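Long-range contacts in sulfur oxidation protein SOXB (Thermus thermophilus, PDB 2WDD), which hydrolyses sulfur-sulfur bonds in the sulfur oxidation (Sox) pathway as a thiosulfohydrolase with a pair of manganese ions: residues P24-A29 and I324-V329; T30-S35 and L312-L317; L290-W295 and V329-V334. All coordinates share one frame; numbering follows the deposited sequence.

Contact 1: P24-A29 and I324-V329; sequences PPYGDA and IANLRV
Arg328 runs beneath Tyr26 and ends on the carbonyl of Pro24; its chain meets the tyrosine twice before its tip meets the proline. Its CB lies over one face of the Tyr26 ring, displaced toward the rim, a CH-pi contact 4.1 Å from the ring centroid. CG stands anti to the backbone N (chi1 -176°), and a bend at chi3 then brings the guanidinium under the root of the tyrosine: Tyr26 CB sits over the middle of the flat group, 3.6 Å from Arg328 CZ. The strand 323-333 that carries Arg328 forms one margin of a six-stranded mixed sheet, and 24-29 is the loop leading into strand 29-34 of that sheet, two strands in; the arginine thus bridges past the intervening strand 311-320. At the tip, NH1 and NH2 of Arg328 both donate end-on to Pro24 O, at 2.9 and 2.8 Å, with that oxygen in the guanidinium plane. Arg328 NH2 also makes a salt bridge to Asp316 OD2 on the strand between, which probably fixes the rotation of the whole group. Tyr26 itself reaches the other way along the strand, its OH 3.3 Å from Asn326 CB, with ring and amide nearly perpendicular.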
# COMPACT_ATOMS: atom_id res chain seq x y z
N PRO A 24 -21.76 -5.56 -19.17
CA PRO A 24 -22.03 -6.56 -20.20
C PRO A 24 -20.80 -7.44 -20.41
O PRO A 24 -19.70 -7.08 -19.98
CB PRO A 24 -22.29 -5.71 -21.46
CG PRO A 24 -21.62 -4.41 -21.19
CD PRO A 24 -21.72 -4.19 -19.71
N PRO A 25 -20.97 -8.60 -21.06
CA PRO A 25 -19.82 -9.49 -21.29
C PRO A 25 -18.79 -8.85 -22.20
O PRO A 25 -19.12 -7.98 -23.02
CB PRO A 25 -20.45 -10.70 -21.99
CG PRO A 25 -21.91 -10.64 -21.65
CD PRO A 25 -22.23 -9.18 -21.54
N TYR A 26 -17.54 -9.27 -22.07
CA TYR A 26 -16.46 -8.79 -22.92
C TYR A 26 -15.28 -9.75 -22.86
O TYR A 26 -14.77 -10.05 -21.78
CB TYR A 26 -15.99 -7.39 -22.50
CG TYR A 26 -14.92 -6.81 -23.42
CD1 TYR A 26 -15.26 -5.93 -24.43
CD2 TYR A 26 -13.59 -7.19 -23.29
CE1 TYR A 26 -14.30 -5.42 -25.30
CE2 TYR A 26 -12.61 -6.68 -24.15
CZ TYR A 26 -12.97 -5.79 -25.14
OH TYR A 26 -12.01 -5.27 -25.98
N GLY A 27 -14.84 -10.21 -24.03
CA GLY A 27 -13.66 -11.05 -24.14
C GLY A 27 -13.75 -12.52 -23.77
O GLY A 27 -14.83 -13.09 -23.59
N ASP A 28 -12.57 -13.12 -23.67
CA ASP A 28 -12.40 -14.53 -23.40
C ASP A 28 -12.10 -14.85 -21.94
O ASP A 28 -12.35 -15.97 -21.48
CB ASP A 28 -11.25 -15.07 -24.25
CG ASP A 28 -11.38 -14.69 -25.71
OD1 ASP A 28 -12.33 -15.18 -26.35
OD2 ASP A 28 -10.56 -13.90 -26.22
N ALA A 29 -11.50 -13.90 -21.23
CA ALA A 29 -11.11 -14.14 -19.85
C ALA A 29 -11.32 -12.88 -19.03
O ALA A 29 -11.20 -11.77 -19.53
CB ALA A 29 -9.65 -14.56 -19.78
N ILE A 324 -2.55 -10.03 -26.09
CA ILE A 324 -3.84 -9.45 -25.74
C ILE A 324 -4.24 -8.52 -26.89
O ILE A 324 -3.53 -7.56 -27.19
CB ILE A 324 -3.78 -8.67 -24.39
CG1 ILE A 324 -3.49 -9.63 -23.24
CG2 ILE A 324 -5.10 -7.91 -24.15
CD1 ILE A 324 -3.13 -8.92 -21.92
N ALA A 325 -5.34 -8.85 -27.56
CA ALA A 325 -5.79 -8.02 -28.68
C ALA A 325 -6.40 -6.73 -28.17
O ALA A 325 -6.15 -5.64 -28.70
CB ALA A 325 -6.81 -8.79 -29.53
N ASN A 326 -7.21 -6.85 -27.13
CA ASN A 326 -7.84 -5.68 -26.54
C ASN A 326 -8.27 -6.02 -25.12
O ASN A 326 -8.28 -7.18 -24.72
CB ASN A 326 -9.04 -5.24 -27.38
CG ASN A 326 -9.19 -3.73 -27.43
OD1 ASN A 326 -8.86 -3.03 -26.47
ND2 ASN A 326 -9.68 -3.21 -28.56
N LEU A 327 -8.62 -4.99 -24.36
CA LEU A 327 -9.05 -5.21 -22.98
C LEU A 327 -10.00 -4.14 -22.50
O LEU A 327 -9.99 -3.01 -22.99
CB LEU A 327 -7.84 -5.28 -22.04
CG LEU A 327 -7.16 -3.95 -21.68
CD1 LEU A 327 -6.03 -4.22 -20.67
CD2 LEU A 327 -6.63 -3.26 -22.91
N ARG A 328 -10.80 -4.50 -21.51
CA ARG A 328 -11.70 -3.56 -20.87
C ARG A 328 -11.34 -3.55 -19.39
O ARG A 328 -11.28 -4.59 -18.75
CB ARG A 328 -13.15 -3.97 -21.06
CG ARG A 328 -14.13 -2.95 -20.49
CD ARG A 328 -15.57 -3.41 -20.61
NE ARG A 328 -15.84 -4.59 -19.80
CZ ARG A 328 -16.98 -5.27 -19.81
NH1 ARG A 328 -17.99 -4.87 -20.58
NH2 ARG A 328 -17.12 -6.33 -19.03
N VAL A 329 -11.08 -2.36 -18.85
CA VAL A 329 -10.70 -2.22 -17.45
C VAL A 329 -11.77 -1.41 -16.74
O VAL A 329 -12.18 -0.34 -17.22
CB VAL A 329 -9.35 -1.49 -17.33
CG1 VAL A 329 -9.03 -1.17 -15.87
CG2 VAL A 329 -8.22 -2.29 -17.99

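Contact 2: T30-S35 and L312-L317; sequences TLLYFS and LMRVDL
Thr30 and Asp316 stand next to each other on one face of the sheet, and the threonine OG1 donates to Asp316 OD1 at 2.6 Å, on the anti lone pair of that oxygen. Strands 29-34 and 311-320 run antiparallel here in the interior of the sheet, with Leu31 and Val315, and Tyr33 and Met313, as hydrogen-bonded pairs. On the face of Thr30 and Leu32, Arg314 CG rests in the groove between Thr30 CG2 (3.7 Å) and Leu32 CD2 (3.9 Å), touching both from one side. Leu312 CD1 fits against the backbone of Tyr33, 3.8 Å from Tyr33 O. On the other face the contacts are mainly apolar: Leu31 CD1 meets Leu317 CD1 at 4.1 Å, while Met313, folded back by its chi2 of 54° and chi3 of 65°, brings CE to 3.7 Å from Tyr33 O. Helix 104-120 packs on the first face, strand 281-284 on the second. Arg314 NE forms a salt bridge with Asp316 OD1 at 2.9 Å, on the syn lone pair; its NH1 hydrogen-bonds to Gln114 OE1. Asp316 OD2 has a second salt bridge, with Arg328 NH2. An asparagine in place of Asp316 would probably leave Arg314 and Arg328 without the negative charge they share. One buried carboxylate thus answers two arginines and a hydroxyl, which is likely to favour its ionised form.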
# COMPACT_ATOMS: atom_id res chain seq x y z
N THR A 30 -11.62 -13.08 -17.75
CA THR A 30 -11.79 -11.95 -16.86
C THR A 30 -10.90 -12.13 -15.66
O THR A 30 -10.93 -13.19 -15.03
CB THR A 30 -13.24 -11.78 -16.42
OG1 THR A 30 -14.05 -11.50 -17.57
CG2 THR A 30 -13.35 -10.62 -15.41
N LEU A 31 -10.15 -11.09 -15.33
CA LEU A 31 -9.31 -11.10 -14.13
C LEU A 31 -9.97 -10.18 -13.11
O LEU A 31 -10.36 -9.04 -13.43
CB LEU A 31 -7.89 -10.63 -14.45
CG LEU A 31 -7.19 -11.27 -15.66
CD1 LEU A 31 -5.80 -10.70 -15.83
CD2 LEU A 31 -7.14 -12.79 -15.50
N LEU A 32 -10.17 -10.69 -11.90
CA LEU A 32 -10.75 -9.93 -10.79
C LEU A 32 -9.56 -9.74 -9.86
O LEU A 32 -9.07 -10.69 -9.25
CB LEU A 32 -11.88 -10.70 -10.12
CG LEU A 32 -13.01 -11.03 -11.11
CD1 LEU A 32 -14.09 -11.91 -10.48
CD2 LEU A 32 -13.61 -9.75 -11.71
N TYR A 33 -9.03 -8.52 -9.87
CA TYR A 33 -7.78 -8.21 -9.20
C TYR A 33 -7.90 -7.18 -8.08
O TYR A 33 -8.51 -6.14 -8.23
CB TYR A 33 -6.83 -7.67 -10.28
CG TYR A 33 -5.58 -7.00 -9.79
CD1 TYR A 33 -4.69 -7.68 -8.97
CD2 TYR A 33 -5.22 -5.72 -10.24
CE1 TYR A 33 -3.51 -7.07 -8.53
CE2 TYR A 33 -4.05 -5.11 -9.82
CZ TYR A 33 -3.19 -5.80 -8.97
OH TYR A 33 -2.04 -5.20 -8.53
N PHE A 34 -7.27 -7.49 -6.95
CA PHE A 34 -7.18 -6.53 -5.85
C PHE A 34 -5.78 -6.72 -5.27
O PHE A 34 -5.15 -7.75 -5.48
CB PHE A 34 -8.26 -6.74 -4.79
CG PHE A 34 -8.14 -8.04 -4.05
CD1 PHE A 34 -7.50 -8.11 -2.82
CD2 PHE A 34 -8.67 -9.21 -4.60
CE1 PHE A 34 -7.40 -9.33 -2.14
CE2 PHE A 34 -8.54 -10.43 -3.94
CZ PHE A 34 -7.93 -10.48 -2.69
N SER A 35 -5.28 -5.71 -4.58
CA SER A 35 -3.94 -5.80 -4.03
C SER A 35 -3.85 -4.91 -2.81
O SER A 35 -4.68 -4.01 -2.61
CB SER A 35 -2.91 -5.35 -5.06
OG SER A 35 -1.57 -5.62 -4.65
N LEU A 312 -12.14 -3.35 -6.64
CA LEU A 312 -11.88 -4.61 -7.29
C LEU A 312 -11.71 -4.20 -8.75
O LEU A 312 -12.58 -3.54 -9.32
CB LEU A 312 -13.08 -5.55 -7.17
CG LEU A 312 -12.82 -6.88 -7.90
CD1 LEU A 312 -11.76 -7.71 -7.16
CD2 LEU A 312 -14.12 -7.67 -8.05
N MET A 313 -10.55 -4.51 -9.32
CA MET A 313 -10.30 -4.16 -10.71
C MET A 313 -10.75 -5.31 -11.59
O MET A 313 -10.25 -6.43 -11.45
CB MET A 313 -8.82 -3.88 -10.95
CG MET A 313 -8.49 -2.39 -10.89
SD MET A 313 -9.02 -1.59 -9.37
CE MET A 313 -7.97 -2.46 -8.15
N ARG A 314 -11.70 -5.05 -12.48
CA ARG A 314 -12.16 -6.09 -13.39
C ARG A 314 -11.50 -5.85 -14.73
O ARG A 314 -11.67 -4.78 -15.33
CB ARG A 314 -13.68 -6.10 -13.53
CG ARG A 314 -14.14 -7.11 -14.59
CD ARG A 314 -15.66 -7.31 -14.63
NE ARG A 314 -16.01 -8.03 -15.85
CZ ARG A 314 -17.23 -8.47 -16.15
NH1 ARG A 314 -18.23 -8.28 -15.30
NH2 ARG A 314 -17.44 -9.09 -17.30
N VAL A 315 -10.70 -6.81 -15.17
CA VAL A 315 -9.98 -6.68 -16.42
C VAL A 315 -10.41 -7.79 -17.37
O VAL A 315 -10.07 -8.96 -17.16
CB VAL A 315 -8.46 -6.71 -16.22
CG1 VAL A 315 -7.73 -6.43 -17.54
CG2 VAL A 315 -8.04 -5.70 -15.15
N ASP A 316 -11.15 -7.43 -18.41
CA ASP A 316 -11.64 -8.40 -19.39
C ASP A 316 -10.72 -8.39 -20.58
O ASP A 316 -10.37 -7.33 -21.09
CB ASP A 316 -13.07 -8.06 -19.82
CG ASP A 316 -14.01 -7.94 -18.64
OD1 ASP A 316 -14.15 -8.93 -17.91
OD2 ASP A 316 -14.59 -6.84 -18.44
N LEU A 317 -10.26 -9.57 -20.98
CA LEU A 317 -9.29 -9.68 -22.06
C LEU A 317 -9.80 -10.38 -23.31
O LEU A 317 -10.32 -11.50 -23.25
CB LEU A 317 -8.06 -10.46 -21.59
CG LEU A 317 -7.42 -10.01 -20.28
CD1 LEU A 317 -6.29 -10.96 -19.86
CD2 LEU A 317 -6.92 -8.58 -20.42

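Contact 3: L290-W295 and V329-V334; sequences LTPRPW and VRVLPV
Val331 and Val329, two residues apart on strand 323-333, both turn their side chains toward the loop 290-295 and rest against the backbone around Pro292. Val331 divides its methyls: CG2 presses on Pro292 CA at 3.6 Å, and CG1 meets Leu290 CD2 at 4.0 Å, the leucine crossing the valine at about a right angle. Its chi1 of 169°, with CG1 anti to the backbone N, sends CG1 to Leu290 and CG2 to Pro292. Two residues earlier, Val329 puts CG2 3.8 Å from Pro294 CD, while CG1 faces the carbonyl oxygens of Thr291 and Pro292. The loop links strand 281-284 to strand 295-297 of the second six-stranded mixed sheet, so the contact joins that sheet to the margin of the first, in the layered metallophosphatase-like fold expected of the 5'-nucleotidase family. No direct hydrogen bond crosses between the segments. Instead two waters bridge through Pro292 O: one donates to it at 2.9 Å and accepts from Val331 N; the other water's oxygen lies 3.0 Å from Val329 O and donates to it and to Pro292 O. Leu86 of helix 81-86 touches both Leu290 and Pro292.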
# COMPACT_ATOMS: atom_id res chain seq x y z
N LEU A 290 -4.24 3.82 -8.43
CA LEU A 290 -5.53 3.57 -9.09
C LEU A 290 -5.40 3.97 -10.55
O LEU A 290 -4.88 5.05 -10.86
CB LEU A 290 -6.66 4.39 -8.44
CG LEU A 290 -7.31 3.74 -7.21
CD1 LEU A 290 -7.97 4.80 -6.34
CD2 LEU A 290 -8.30 2.66 -7.63
N THR A 291 -5.83 3.08 -11.45
CA THR A 291 -5.77 3.34 -12.89
C THR A 291 -7.12 2.99 -13.55
O THR A 291 -7.31 1.87 -14.02
CB THR A 291 -4.64 2.54 -13.57
OG1 THR A 291 -4.81 1.15 -13.29
CG2 THR A 291 -3.29 3.00 -13.09
N PRO A 292 -8.06 3.95 -13.58
CA PRO A 292 -9.38 3.70 -14.17
C PRO A 292 -9.30 3.27 -15.63
O PRO A 292 -10.19 2.56 -16.12
CB PRO A 292 -10.07 5.05 -14.02
CG PRO A 292 -9.47 5.60 -12.74
CD PRO A 292 -8.01 5.23 -12.85
N ARG A 293 -8.22 3.66 -16.30
CA ARG A 293 -7.94 3.26 -17.68
C ARG A 293 -6.52 2.71 -17.60
O ARG A 293 -5.69 3.25 -16.86
CB ARG A 293 -7.99 4.47 -18.61
CG ARG A 293 -9.34 5.15 -18.66
CD ARG A 293 -9.38 6.19 -19.78
NE ARG A 293 -10.54 7.08 -19.67
CZ ARG A 293 -11.73 6.82 -20.18
NH1 ARG A 293 -11.95 5.68 -20.83
NH2 ARG A 293 -12.72 7.69 -20.04
N PRO A 294 -6.21 1.64 -18.35
CA PRO A 294 -4.87 1.05 -18.28
C PRO A 294 -3.80 1.99 -18.82
O PRO A 294 -4.06 2.82 -19.71
CB PRO A 294 -4.99 -0.21 -19.14
CG PRO A 294 -6.06 0.15 -20.16
CD PRO A 294 -7.05 0.99 -19.39
N TRP A 295 -2.60 1.86 -18.28
CA TRP A 295 -1.48 2.70 -18.66
C TRP A 295 -0.68 1.93 -19.70
O TRP A 295 -0.21 0.83 -19.44
CB TRP A 295 -0.62 2.96 -17.41
CG TRP A 295 0.54 3.85 -17.62
CD1 TRP A 295 0.75 4.75 -18.64
CD2 TRP A 295 1.65 3.99 -16.74
NE1 TRP A 295 1.93 5.41 -18.46
CE2 TRP A 295 2.51 4.96 -17.29
CE3 TRP A 295 2.01 3.38 -15.53
CZ2 TRP A 295 3.71 5.35 -16.67
CZ3 TRP A 295 3.19 3.76 -14.92
CH2 TRP A 295 4.02 4.75 -15.48
N VAL A 329 -11.08 -2.36 -18.85
CA VAL A 329 -10.70 -2.22 -17.45
C VAL A 329 -11.77 -1.41 -16.74
O VAL A 329 -12.18 -0.34 -17.22
CB VAL A 329 -9.35 -1.49 -17.33
CG1 VAL A 329 -9.03 -1.17 -15.87
CG2 VAL A 329 -8.22 -2.29 -17.99
N ARG A 330 -12.23 -1.92 -15.60
CA ARG A 330 -13.20 -1.19 -14.80
C ARG A 330 -12.79 -1.26 -13.34
O ARG A 330 -12.58 -2.34 -12.81
CB ARG A 330 -14.60 -1.76 -14.96
CG ARG A 330 -15.19 -1.54 -16.35
CD ARG A 330 -15.45 -0.06 -16.61
NE ARG A 330 -16.13 0.14 -17.89
CZ ARG A 330 -15.49 0.37 -19.03
NH1 ARG A 330 -14.16 0.44 -19.05
NH2 ARG A 330 -16.17 0.54 -20.16
N VAL A 331 -12.70 -0.10 -12.71
CA VAL A 331 -12.42 -0.03 -11.28
C VAL A 331 -13.78 -0.10 -10.61
O VAL A 331 -14.60 0.81 -10.76
CB VAL A 331 -11.72 1.31 -10.93
CG1 VAL A 331 -11.67 1.50 -9.40
CG2 VAL A 331 -10.31 1.35 -11.54
N LEU A 332 -14.05 -1.20 -9.91
CA LEU A 332 -15.34 -1.37 -9.23
C LEU A 332 -15.23 -0.98 -7.76
O LEU A 332 -14.56 -1.63 -6.97
CB LEU A 332 -15.82 -2.82 -9.35
CG LEU A 332 -15.84 -3.38 -10.77
CD1 LEU A 332 -16.24 -4.85 -10.74
CD2 LEU A 332 -16.80 -2.57 -11.65
N PRO A 333 -15.91 0.11 -7.37
CA PRO A 333 -15.81 0.51 -5.96
C PRO A 333 -16.42 -0.52 -5.00
O PRO A 333 -17.52 -1.02 -5.22
CB PRO A 333 -16.61 1.84 -5.91
CG PRO A 333 -16.71 2.29 -7.36
CD PRO A 333 -16.77 1.01 -8.15
N VAL A 334 -15.68 -0.85 -3.95
CA VAL A 334 -16.19 -1.76 -2.92
C VAL A 334 -16.89 -0.90 -1.87
O VAL A 334 -16.26 -0.36 -0.95
CB VAL A 334 -15.06 -2.60 -2.28
CG1 VAL A 334 -15.63 -3.54 -1.22
CG2 VAL A 334 -14.34 -3.41 -3.34
O HOH W 1 -12.53 2.17 -14.50
O HOH W 2 -10.90 1.89 -18.79

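How the contacts relate
Contacts 1 and 2 lie within or beside the first six-stranded sheet, where strands 29-34, 311-320 and 323-333 are neighbours; contact 3 ties its outermost strand 323-333 to the loop before strand 295-297 of the second. Centres of contacts 1 and 2 are about 11 Å apart, of 2 and 3 about 9 Å, of 1 and 3 about 14 Å. Along the chain contact 2 is nested inside contact 1, whereas contact 3 crosses both. Val329 belongs to contacts 1 and 3 but touches its partner segment only in contact 3. Probable backbone hydrogen bonds from Leu312 and Arg314 to Leu332 and Arg330 tie contact 2 to contact 3. The N-terminal segment is thereby held to a hairpin almost 300 residues later, and strand 29-34 leads straight to the manganese ligand Asp36.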